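Local coordinates for CrtC domain-containing protein (Fusarium vanettenii 77-13-4, PDB 7A0Q) that probably acts as a kievitone hydratase, a lyase-class enzyme that adds water to the plant isoflavonoid kievitone, at residues Ala313-Phe324 against Gly335-Trp346; Ala214-Phe222 against Ser234-Phe242. All blocks are in the same frame, centred on the assembly; numbering follows the deposited sequence.

Overall arrangement
Both contacts are antiparallel hairpins of the C-terminal eight-stranded lipocalin-like barrel. Contact 2 pairs its first two strands and contact 1 its last two. Strands 218-225 and 331-343 are neighbours, so the hairpins meet where the barrel closes. There E340 N probably bonds to W221 O, and S344 OG to P216 O. Both contacts are largely buried, but contact 1 lies nearer the centre of the chain. Contact 1 is the longer ladder, spreads its aromatic residues along its length and brings two glutamates together. Contact 2 gathers three tryptophans into one cluster and has an exposed phenylalanine at its end. Both touch the same glycan: N218 carries it, and T220 and Y343 bond to it.

Contact 1 of 2, residues Ala313-Phe324 against Gly335-Trp346; sequences ALQTAYEGFITF and GYGLVEIVYSTW. With NAG (2-acetamido-2-deoxy-beta-D-glucopyranose), chain C; IMD (imidazole), chain F.
E319 and E340 bring their carboxylates together by different routes. E319 bends at its second torsion (chi2 -87°). E340 sets CG opposite its backbone N (chi1 170°) and stays extended beyond it. The two chains run side by side and point the same way. E319 OE2 then lies 2.5 Å from E340 OE1, with the carboxylate planes 85° apart. The other oxygen, E340 OE2, accepts a 2.6 Å hydrogen bond from N1 of an imidazole, probably from the crystallisation liquor. W219 NE1 also bonds to OE2.

The backbone is an antiparallel ladder. Y318/I341, G320/V339, I322/G337 and F324/G335 are the hydrogen-bonded pairs, each with two N-H to O=C bonds. Toward the G335 end the bonds leave the carbonyl plane: I322 N and F324 N lie well above the planes of the G337 and G335 carbonyls. E319/E340, F321/L338 and T323/Y336 are non-hydrogen-bonded pairs between them.

On the face of Y318, I322 and V339 the packing is apolar. I322 CG2 presses on V339 CG1 at 3.4 Å, which is tight. V339 also touches W287, on a strand across the barrel, so this face looks into the barrel. The F324 ring lies over G335, whose CA is 3.9 Å from the ring centroid, a CH-pi contact.

Past the ladder, A313 CB sits over the six-membered ring of W346, 3.8 Å from its centroid, in a CH-pi contact. Y343 N donates to a water that lies 2.7 Å from T316 O. Y343 OH and NAG O6 share a 2.7 Å hydrogen bond.

The glutamate face is turned to the N-terminal domain: E319 and L338 touch L76, and F321 touches V74. D206 also bonds to the imidazole. Two acids side by side, beside a small bound base, are consistent with a polar pocket between the two domains.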
loop_
_atom_site.group_PDB
_atom_site.type_symbol
_atom_site.label_atom_id
_atom_site.label_comp_id
_atom_site.label_asym_id
_atom_site.label_seq_id
_atom_site.Cartn_x
_atom_site.Cartn_y
_atom_site.Cartn_z
ATOM N N ALA A 313 11.529 14.150 5.419
ATOM C CA ALA A 313 10.630 13.907 4.293
ATOM C C ALA A 313 10.359 12.417 4.106
ATOM O O ALA A 313 9.202 11.994 4.008
ATOM C CB ALA A 313 11.212 14.517 3.015
ATOM N N LEU A 314 11.411 11.599 4.068
ATOM C CA LEU A 314 11.214 10.181 3.775
ATOM C C LEU A 314 10.413 9.469 4.858
ATOM O O LEU A 314 9.772 8.456 4.565
ATOM C CB LEU A 314 12.562 9.490 3.576
ATOM C CG LEU A 314 12.510 8.087 2.956
ATOM C CD1 LEU A 314 11.940 8.165 1.546
ATOM C CD2 LEU A 314 13.882 7.450 2.958
ATOM N N GLN A 315 10.419 9.980 6.088
ATOM C CA GLN A 315 9.628 9.360 7.147
ATOM C C GLN A 315 8.167 9.782 7.126
ATOM O O GLN A 315 7.370 9.233 7.899
ATOM C CB GLN A 315 10.224 9.699 8.519
ATOM C CG GLN A 315 11.593 9.110 8.780
ATOM C CD GLN A 315 12.214 9.663 10.053
ATOM O OE1 GLN A 315 11.523 10.278 10.871
ATOM N NE2 GLN A 315 13.514 9.452 10.225
ATOM N N THR A 316 7.794 10.737 6.274
ATOM C CA THR A 316 6.466 11.336 6.269
ATOM C C THR A 316 5.696 10.874 5.041
ATOM O O THR A 316 6.273 10.740 3.960
ATOM C CB THR A 316 6.582 12.872 6.276
ATOM O OG1 THR A 316 7.257 13.284 7.469
ATOM C CG2 THR A 316 5.224 13.541 6.222
ATOM N N ALA A 317 4.394 10.624 5.197
ATOM C CA ALA A 317 3.607 10.285 4.019
ATOM C C ALA A 317 2.135 10.569 4.262
ATOM O O ALA A 317 1.633 10.360 5.369
ATOM C CB ALA A 317 3.781 8.810 3.631
ATOM N N TYR A 318 1.445 11.021 3.216
ATOM C CA TYR A 318 -0.006 10.936 3.211
ATOM C C TYR A 318 -0.385 9.519 2.793
ATOM O O TYR A 318 -0.025 9.073 1.699
ATOM C CB TYR A 318 -0.630 11.973 2.275
ATOM C CG TYR A 318 -2.098 12.171 2.575
ATOM C CD1 TYR A 318 -3.070 11.392 1.955
ATOM C CD2 TYR A 318 -2.509 13.110 3.523
ATOM C CE1 TYR A 318 -4.418 11.559 2.251
ATOM C CE2 TYR A 318 -3.860 13.284 3.824
ATOM C CZ TYR A 318 -4.806 12.503 3.195
ATOM O OH TYR A 318 -6.141 12.665 3.499
ATOM N N GLU A 319 -1.060 8.791 3.677
ATOM C CA GLU A 319 -1.435 7.405 3.405
ATOM C C GLU A 319 -2.922 7.292 3.702
ATOM O O GLU A 319 -3.318 6.978 4.824
ATOM C CB GLU A 319 -0.616 6.439 4.230
ATOM C CG GLU A 319 0.857 6.551 4.027
ATOM C CD GLU A 319 1.342 5.701 2.881
ATOM O OE1 GLU A 319 0.515 5.020 2.232
ATOM O OE2 GLU A 319 2.564 5.717 2.641
ATOM N N GLY A 320 -3.739 7.544 2.686
ATOM C CA GLY A 320 -5.141 7.815 2.912
ATOM C C GLY A 320 -6.104 6.857 2.246
ATOM O O GLY A 320 -5.967 6.523 1.066
ATOM N N PHE A 321 -7.087 6.405 3.015
ATOM C CA PHE A 321 -8.232 5.714 2.439
ATOM C C PHE A 321 -8.968 6.657 1.495
ATOM O O PHE A 321 -9.167 7.833 1.810
ATOM C CB PHE A 321 -9.164 5.251 3.561
ATOM C CG PHE A 321 -10.341 4.451 3.098
ATOM C CD1 PHE A 321 -10.171 3.267 2.396
ATOM C CD2 PHE A 321 -11.634 4.872 3.395
ATOM C CE1 PHE A 321 -11.267 2.519 1.987
ATOM C CE2 PHE A 321 -12.738 4.134 2.990
ATOM C CZ PHE A 321 -12.564 2.953 2.286
ATOM N N ILE A 322 -9.355 6.141 0.329
ATOM C CA ILE A 322 -10.037 6.927 -0.695
ATOM C C ILE A 322 -11.214 6.126 -1.237
ATOM O O ILE A 322 -11.234 4.892 -1.184
ATOM C CB ILE A 322 -9.098 7.329 -1.862
ATOM C CG1 ILE A 322 -8.590 6.079 -2.593
ATOM C CG2 ILE A 322 -7.937 8.206 -1.371
ATOM C CD1 ILE A 322 -7.820 6.369 -3.887
ATOM N N THR A 323 -12.208 6.841 -1.765
ATOM C CA THR A 323 -13.277 6.239 -2.546
ATOM C C THR A 323 -13.277 6.872 -3.928
ATOM O O THR A 323 -12.700 7.943 -4.139
ATOM C CB THR A 323 -14.657 6.424 -1.891
ATOM O OG1 THR A 323 -14.936 7.825 -1.787
ATOM C CG2 THR A 323 -14.702 5.789 -0.499
ATOM N N PHE A 324 -13.904 6.200 -4.889
ATOM C CA PHE A 324 -13.911 6.768 -6.225
ATOM C C PHE A 324 -15.114 6.270 -7.007
ATOM O O PHE A 324 -15.710 5.233 -6.700
ATOM C CB PHE A 324 -12.604 6.474 -6.994
ATOM C CG PHE A 324 -12.352 5.012 -7.264
ATOM C CD1 PHE A 324 -11.622 4.241 -6.366
ATOM C CD2 PHE A 324 -12.816 4.415 -8.425
ATOM C CE1 PHE A 324 -11.381 2.900 -6.618
ATOM C CE2 PHE A 324 -12.583 3.075 -8.682
ATOM C CZ PHE A 324 -11.864 2.312 -7.769
ATOM N N GLY A 335 -15.532 2.299 -6.357
ATOM C CA GLY A 335 -14.650 1.477 -5.558
ATOM C C GLY A 335 -13.975 2.273 -4.473
ATOM O O GLY A 335 -14.372 3.398 -4.164
ATOM N N TYR A 336 -12.933 1.667 -3.904
ATOM C CA TYR A 336 -12.210 2.239 -2.780
ATOM C C TYR A 336 -10.754 1.813 -2.897
ATOM O O TYR A 336 -10.395 0.972 -3.726
ATOM C CB TYR A 336 -12.800 1.780 -1.438
ATOM C CG TYR A 336 -12.704 0.278 -1.250
ATOM C CD1 TYR A 336 -11.542 -0.311 -0.747
ATOM C CD2 TYR A 336 -13.765 -0.557 -1.589
ATOM C CE1 TYR A 336 -11.435 -1.690 -0.600
ATOM C CE2 TYR A 336 -13.676 -1.935 -1.430
ATOM C CZ TYR A 336 -12.510 -2.494 -0.940
ATOM O OH TYR A 336 -12.410 -3.854 -0.788
ATOM N N GLY A 337 -9.920 2.389 -2.043
ATOM C CA GLY A 337 -8.520 1.999 -2.030
ATOM C C GLY A 337 -7.709 2.944 -1.188
ATOM O O GLY A 337 -8.190 3.468 -0.180
ATOM N N LEU A 338 -6.470 3.169 -1.618
ATOM C CA LEU A 338 -5.555 4.005 -0.855
ATOM C C LEU A 338 -4.736 4.875 -1.797
ATOM O O LEU A 338 -4.363 4.446 -2.895
ATOM C CB LEU A 338 -4.631 3.145 0.023
ATOM C CG LEU A 338 -3.595 3.893 0.875
ATOM C CD1 LEU A 338 -3.458 3.255 2.252
ATOM C CD2 LEU A 338 -2.233 3.953 0.155
ATOM N N VAL A 339 -4.482 6.112 -1.370
ATOM C CA VAL A 339 -3.534 6.995 -2.037
ATOM C C VAL A 339 -2.343 7.197 -1.116
ATOM O O VAL A 339 -2.504 7.417 0.094
ATOM C CB VAL A 339 -4.165 8.341 -2.438
ATOM C CG1 VAL A 339 -4.628 9.119 -1.218
ATOM C CG2 VAL A 339 -3.160 9.140 -3.249
ATOM N N GLU A 340 -1.145 7.068 -1.676
ATOM C CA GLU A 340 0.088 7.405 -0.984
ATOM C C GLU A 340 0.706 8.626 -1.645
ATOM O O GLU A 340 0.853 8.661 -2.872
ATOM C CB GLU A 340 1.066 6.232 -1.012
ATOM C CG GLU A 340 2.448 6.593 -0.531
ATOM C CD GLU A 340 3.366 5.402 -0.531
ATOM O OE1 GLU A 340 3.377 4.674 0.482
ATOM O OE2 GLU A 340 4.057 5.172 -1.542
ATOM N N ILE A 341 1.044 9.632 -0.839
ATOM C CA ILE A 341 1.755 10.814 -1.315
ATOM C C ILE A 341 3.031 10.926 -0.508
ATOM O O ILE A 341 2.984 11.082 0.720
ATOM C CB ILE A 341 0.923 12.097 -1.187
ATOM C CG1 ILE A 341 -0.462 11.910 -1.807
ATOM C CG2 ILE A 341 1.649 13.240 -1.872
ATOM C CD1 ILE A 341 -1.372 13.122 -1.635
ATOM N N VAL A 342 4.168 10.831 -1.188
ATOM C CA VAL A 342 5.469 10.785 -0.534
ATOM C C VAL A 342 6.388 11.802 -1.188
ATOM O O VAL A 342 6.425 11.910 -2.416
ATOM C CB VAL A 342 6.105 9.378 -0.605
ATOM C CG1 VAL A 342 7.589 9.429 -0.204
ATOM C CG2 VAL A 342 5.338 8.401 0.282
ATOM N N TYR A 343 7.114 12.546 -0.357
ATOM C CA TYR A 343 8.267 13.338 -0.759
ATOM C C TYR A 343 9.509 12.687 -0.166
ATOM O O TYR A 343 9.601 12.521 1.058
ATOM C CB TYR A 343 8.127 14.785 -0.273
ATOM C CG TYR A 343 7.081 15.548 -1.039
ATOM C CD1 TYR A 343 5.721 15.345 -0.808
ATOM C CD2 TYR A 343 7.448 16.462 -2.017
ATOM C CE1 TYR A 343 4.756 16.031 -1.539
ATOM C CE2 TYR A 343 6.497 17.143 -2.749
ATOM C CZ TYR A 343 5.162 16.943 -2.504
ATOM O OH TYR A 343 4.238 17.639 -3.245
ATOM N N SER A 344 10.449 12.291 -1.022
ATOM C CA SER A 344 11.729 11.828 -0.503
ATOM C C SER A 344 12.623 12.996 -0.136
ATOM O O SER A 344 13.594 12.813 0.603
ATOM C CB SER A 344 12.432 10.913 -1.509
ATOM O OG SER A 344 12.843 11.638 -2.657
ATOM N N THR A 345 12.305 14.183 -0.648
ATOM C CA THR A 345 12.919 15.431 -0.240
ATOM C C THR A 345 11.887 16.529 -0.424
ATOM O O THR A 345 11.044 16.468 -1.325
ATOM C CB THR A 345 14.182 15.759 -1.049
ATOM O OG1 THR A 345 14.667 17.051 -0.666
ATOM C CG2 THR A 345 13.885 15.782 -2.549
ATOM N N TRP A 346 11.963 17.539 0.430
ATOM C CA TRP A 346 11.105 18.701 0.274
ATOM C C TRP A 346 11.720 19.760 -0.638
ATOM O O TRP A 346 11.078 20.781 -0.905
ATOM C CB TRP A 346 10.765 19.272 1.656
ATOM C CG TRP A 346 9.754 18.407 2.402
ATOM C CD1 TRP A 346 8.573 17.912 1.907
ATOM C CD2 TRP A 346 9.842 17.946 3.757
ATOM N NE1 TRP A 346 7.925 17.175 2.874
ATOM C CE2 TRP A 346 8.685 17.178 4.015
ATOM C CE3 TRP A 346 10.787 18.103 4.775
ATOM C CZ2 TRP A 346 8.444 16.580 5.253
ATOM C CZ3 TRP A 346 10.549 17.503 6.001
ATOM C CH2 TRP A 346 9.387 16.749 6.227
HETATM C C1 NAG C . 5.562 16.206 -6.807
HETATM C C2 NAG C . 4.132 16.095 -7.307
HETATM C C3 NAG C . 3.773 17.315 -8.158
HETATM C C4 NAG C . 4.100 18.623 -7.448
HETATM C C5 NAG C . 5.508 18.616 -6.868
HETATM C C6 NAG C . 5.750 19.779 -5.934
HETATM C C7 NAG C . 3.096 13.909 -7.748
HETATM C C8 NAG C . 2.991 12.773 -8.715
HETATM N N2 NAG C . 3.937 14.885 -8.090
HETATM O O3 NAG C . 2.383 17.259 -8.461
HETATM O O4 NAG C . 4.061 19.675 -8.407
HETATM O O5 NAG C . 5.723 17.431 -6.087
HETATM O O6 NAG C . 4.812 19.767 -4.866
HETATM O O7 NAG C . 2.465 13.930 -6.696
HETATM N N1 IMD F . 3.872 2.571 -1.804
HETATM C C2 IMD F . 3.857 1.665 -2.809
HETATM N N3 IMD F . 3.508 0.462 -2.285
HETATM C C4 IMD F . 3.298 0.614 -0.967
HETATM C C5 IMD F . 3.524 1.943 -0.660
HETATM O O HOH W 1 14.226 12.581 3.926
HETATM O O HOH W 2 7.039 12.811 2.437
#

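Contact 2 of 2, residues Ala214-Phe222 against Ser234-Phe242; sequences AIPSNWTWF and SAWIFSDPF. With NAG (2-acetamido-2-deoxy-beta-D-glucopyranose), chain C.
In an aromatic cluster, W236 touches both W219 and W221 by different parts of its ring. Over one of its faces is W221 CD1, 3.4 Å from W236 CE2; these two rings meet obliquely. An edge of W236 is turned to the face of W219 in an edge-to-face pair, with planes 59° apart and W236 CZ3 3.4 Å from W219 CD1. At the edge of W221, S234 OG lies in the ring plane and accepts a 2.9 Å hydrogen bond from W221 NE1. W221 reaches it with CG opposite the backbone N (chi1 178°). S234 OG bonds to N160 too. P216 CG rests over the F238 ring, 3.9 Å from its centroid, and I237 CD1 meets the edge of F222.

Two-way backbone bonds join T220 to I237 and F222 to A235. Beyond them one water links S217 N to S239 O, and another links N218 O to S239 N. N218 ND2 is covalently joined to NAG C1, and T220 OG1 donates to NAG O7 at 2.8 Å, holding the acetamide beside the strand.

On one side strand 331-343 continues the barrel, pairing W219 with V342 and W221 with E340. On the other, S234 pairs with T251 of strand 245-253. From the N-terminal domain, F168 of strand 158-168 packs on W219 and W236, and E175 of strand 171-189 bonds to W236 NE1.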
loop_
_atom_site.group_PDB
_atom_site.type_symbol
_atom_site.label_atom_id
_atom_site.label_comp_id
_atom_site.label_asym_id
_atom_site.label_seq_id
_atom_site.Cartn_x
_atom_site.Cartn_y
_atom_site.Cartn_z
ATOM N N ALA A 214 19.028 7.014 -5.270
ATOM C CA ALA A 214 18.447 8.156 -5.975
ATOM C C ALA A 214 17.054 7.768 -6.458
ATOM O O ALA A 214 16.835 7.414 -7.617
ATOM C CB ALA A 214 19.339 8.597 -7.128
ATOM N N ILE A 215 16.095 7.848 -5.543
ATOM C CA ILE A 215 14.701 7.556 -5.859
ATOM C C ILE A 215 14.037 8.856 -6.302
ATOM O O ILE A 215 14.672 9.917 -6.212
ATOM C CB ILE A 215 13.988 6.913 -4.658
ATOM C CG1 ILE A 215 14.018 7.841 -3.437
ATOM C CG2 ILE A 215 14.601 5.565 -4.352
ATOM C CD1 ILE A 215 13.223 7.300 -2.266
ATOM N N PRO A 216 12.797 8.835 -6.808
ATOM C CA PRO A 216 12.167 10.089 -7.244
ATOM C C PRO A 216 12.053 11.092 -6.106
ATOM O O PRO A 216 12.006 10.729 -4.927
ATOM C CB PRO A 216 10.783 9.640 -7.734
ATOM C CG PRO A 216 10.990 8.210 -8.158
ATOM C CD PRO A 216 11.971 7.660 -7.158
ATOM N N SER A 217 12.007 12.375 -6.474
ATOM C CA SER A 217 11.858 13.423 -5.470
ATOM C C SER A 217 10.543 13.290 -4.713
ATOM O O SER A 217 10.476 13.574 -3.512
ATOM C CB SER A 217 11.955 14.803 -6.129
ATOM O OG SER A 217 10.877 15.004 -7.034
ATOM N N ASN A 218 9.484 12.873 -5.403
ATOM C CA ASN A 218 8.173 12.716 -4.791
ATOM C C ASN A 218 7.294 11.951 -5.763
ATOM O O ASN A 218 7.565 11.909 -6.967
ATOM C CB ASN A 218 7.534 14.062 -4.403
ATOM C CG ASN A 218 7.227 14.990 -5.589
ATOM O OD1 ASN A 218 8.124 15.473 -6.287
ATOM N ND2 ASN A 218 5.941 15.261 -5.793
ATOM N N TRP A 219 6.246 11.335 -5.228
ATOM C CA TRP A 219 5.345 10.568 -6.071
ATOM C C TRP A 219 3.957 10.534 -5.459
ATOM O O TRP A 219 3.758 10.857 -4.284
ATOM C CB TRP A 219 5.849 9.128 -6.288
ATOM C CG TRP A 219 5.990 8.292 -5.026
ATOM C CD1 TRP A 219 4.998 7.610 -4.372
ATOM C CD2 TRP A 219 7.200 8.027 -4.307
ATOM N NE1 TRP A 219 5.519 6.950 -3.283
ATOM C CE2 TRP A 219 6.866 7.185 -3.222
ATOM C CE3 TRP A 219 8.530 8.429 -4.467
ATOM C CZ2 TRP A 219 7.817 6.733 -2.310
ATOM C CZ3 TRP A 219 9.476 7.978 -3.557
ATOM C CH2 TRP A 219 9.111 7.141 -2.490
ATOM N N THR A 220 3.000 10.117 -6.277
ATOM C CA THR A 220 1.706 9.646 -5.805
ATOM C C THR A 220 1.531 8.217 -6.291
ATOM O O THR A 220 1.814 7.919 -7.461
ATOM C CB THR A 220 0.562 10.531 -6.309
ATOM O OG1 THR A 220 0.763 11.872 -5.840
ATOM C CG2 THR A 220 -0.789 10.021 -5.795
ATOM N N TRP A 221 1.067 7.344 -5.390
ATOM C CA TRP A 221 0.739 5.960 -5.714
ATOM C C TRP A 221 -0.717 5.702 -5.355
ATOM O O TRP A 221 -1.164 6.057 -4.256
ATOM C CB TRP A 221 1.651 4.986 -4.958
ATOM C CG TRP A 221 1.368 3.513 -5.179
ATOM C CD1 TRP A 221 1.564 2.806 -6.338
ATOM C CD2 TRP A 221 0.877 2.571 -4.210
ATOM N NE1 TRP A 221 1.214 1.478 -6.149
ATOM C CE2 TRP A 221 0.791 1.312 -4.857
ATOM C CE3 TRP A 221 0.506 2.669 -2.864
ATOM C CZ2 TRP A 221 0.349 0.161 -4.199
ATOM C CZ3 TRP A 221 0.065 1.516 -2.202
ATOM C CH2 TRP A 221 -0.018 0.282 -2.880
ATOM N N PHE A 222 -1.440 5.062 -6.264
ATOM C CA PHE A 222 -2.811 4.639 -6.026
ATOM C C PHE A 222 -2.909 3.120 -5.990
ATOM O O PHE A 222 -2.349 2.422 -6.846
ATOM C CB PHE A 222 -3.759 5.152 -7.108
ATOM C CG PHE A 222 -3.974 6.629 -7.080
ATOM C CD1 PHE A 222 -4.939 7.182 -6.246
ATOM C CD2 PHE A 222 -3.228 7.468 -7.897
ATOM C CE1 PHE A 222 -5.151 8.556 -6.215
ATOM C CE2 PHE A 222 -3.441 8.846 -7.880
ATOM C CZ PHE A 222 -4.397 9.390 -7.047
ATOM N N SER A 234 -2.533 -0.810 -9.433
ATOM C CA SER A 234 -1.383 -0.243 -8.732
ATOM C C SER A 234 -0.770 0.793 -9.666
ATOM O O SER A 234 -0.200 0.435 -10.695
ATOM C CB SER A 234 -0.382 -1.346 -8.375
ATOM O OG SER A 234 0.814 -0.843 -7.818
ATOM N N ALA A 235 -0.932 2.080 -9.342
ATOM C CA ALA A 235 -0.634 3.154 -10.286
ATOM C C ALA A 235 0.389 4.113 -9.700
ATOM O O ALA A 235 0.234 4.574 -8.565
ATOM C CB ALA A 235 -1.910 3.926 -10.656
ATOM N N TRP A 236 1.394 4.465 -10.503
ATOM C CA TRP A 236 2.480 5.338 -10.070
ATOM C C TRP A 236 2.538 6.598 -10.926
ATOM O O TRP A 236 2.468 6.525 -12.159
ATOM C CB TRP A 236 3.838 4.640 -10.185
ATOM C CG TRP A 236 4.113 3.570 -9.159
ATOM C CD1 TRP A 236 3.862 2.239 -9.282
ATOM C CD2 TRP A 236 4.753 3.753 -7.895
ATOM N NE1 TRP A 236 4.283 1.569 -8.142
ATOM C CE2 TRP A 236 4.835 2.482 -7.277
ATOM C CE3 TRP A 236 5.248 4.873 -7.211
ATOM C CZ2 TRP A 236 5.411 2.303 -6.020
ATOM C CZ3 TRP A 236 5.824 4.691 -5.968
ATOM C CH2 TRP A 236 5.898 3.416 -5.381
ATOM N N ILE A 237 2.750 7.743 -10.273
ATOM C CA ILE A 237 2.973 9.017 -10.970
ATOM C C ILE A 237 4.163 9.711 -10.316
ATOM O O ILE A 237 4.161 9.936 -9.103
ATOM C CB ILE A 237 1.734 9.927 -10.928
ATOM C CG1 ILE A 237 0.487 9.178 -11.401
ATOM C CG2 ILE A 237 1.968 11.169 -11.786
ATOM C CD1 ILE A 237 -0.315 8.584 -10.254
ATOM N N PHE A 238 5.174 10.052 -11.116
ATOM C CA PHE A 238 6.329 10.804 -10.619
ATOM C C PHE A 238 7.179 11.220 -11.808
ATOM O O PHE A 238 7.069 10.657 -12.896
ATOM C CB PHE A 238 7.178 10.005 -9.610
ATOM C CG PHE A 238 7.657 8.667 -10.129
ATOM C CD1 PHE A 238 8.817 8.575 -10.886
ATOM C CD2 PHE A 238 6.950 7.499 -9.844
ATOM C CE1 PHE A 238 9.273 7.357 -11.367
ATOM C CE2 PHE A 238 7.396 6.263 -10.328
ATOM C CZ PHE A 238 8.560 6.191 -11.084
ATOM N N SER A 239 8.045 12.201 -11.579
ATOM C CA SER A 239 8.950 12.659 -12.626
ATOM C C SER A 239 10.253 11.876 -12.603
ATOM O O SER A 239 10.758 11.510 -11.535
ATOM C CB SER A 239 9.252 14.146 -12.454
ATOM O OG SER A 239 8.070 14.914 -12.523
ATOM N N ASP A 240 10.801 11.634 -13.792
ATOM C CA ASP A 240 12.119 11.032 -13.938
ATOM C C ASP A 240 13.070 12.111 -14.439
ATOM O O ASP A 240 13.120 12.371 -15.650
ATOM C CB ASP A 240 12.072 9.854 -14.920
ATOM C CG ASP A 240 13.420 9.180 -15.088
ATOM O OD1 ASP A 240 14.450 9.746 -14.658
ATOM O OD2 ASP A 240 13.462 8.068 -15.653
ATOM N N PRO A 241 13.849 12.754 -13.565
ATOM C CA PRO A 241 14.774 13.801 -14.024
ATOM C C PRO A 241 16.057 13.260 -14.622
ATOM O O PRO A 241 16.852 14.040 -15.162
ATOM C CB PRO A 241 15.064 14.588 -12.743
ATOM C CG PRO A 241 14.989 13.542 -11.671
ATOM C CD PRO A 241 13.889 12.586 -12.102
ATOM N N PHE A 242 16.284 11.953 -14.539
ATOM C CA PHE A 242 17.477 11.362 -15.124
ATOM C C PHE A 242 17.275 11.103 -16.611
ATOM O O PHE A 242 18.131 11.453 -17.432
ATOM C CB PHE A 242 17.830 10.081 -14.362
ATOM C CG PHE A 242 17.847 10.268 -12.861
ATOM C CD1 PHE A 242 18.965 10.799 -12.222
ATOM C CD2 PHE A 242 16.730 9.959 -12.098
ATOM C CE1 PHE A 242 18.973 10.988 -10.840
ATOM C CE2 PHE A 242 16.734 10.152 -10.721
ATOM C CZ PHE A 242 17.858 10.671 -10.098
HETATM C C1 NAG C . 5.562 16.206 -6.807
HETATM C C2 NAG C . 4.132 16.095 -7.307
HETATM C C3 NAG C . 3.773 17.315 -8.158
HETATM C C4 NAG C . 4.100 18.623 -7.448
HETATM C C5 NAG C . 5.508 18.616 -6.868
HETATM C C6 NAG C . 5.750 19.779 -5.934
HETATM C C7 NAG C . 3.096 13.909 -7.748
HETATM C C8 NAG C . 2.991 12.773 -8.715
HETATM N N2 NAG C . 3.937 14.885 -8.090
HETATM O O3 NAG C . 2.383 17.259 -8.461
HETATM O O4 NAG C . 4.061 19.675 -8.407
HETATM O O5 NAG C . 5.723 17.431 -6.087
HETATM O O6 NAG C . 4.812 19.767 -4.866
HETATM O O7 NAG C . 2.465 13.930 -6.696
HETATM O O HOH W 3 11.474 13.039 -9.241
HETATM O O HOH W 4 8.163 13.634 -9.075
#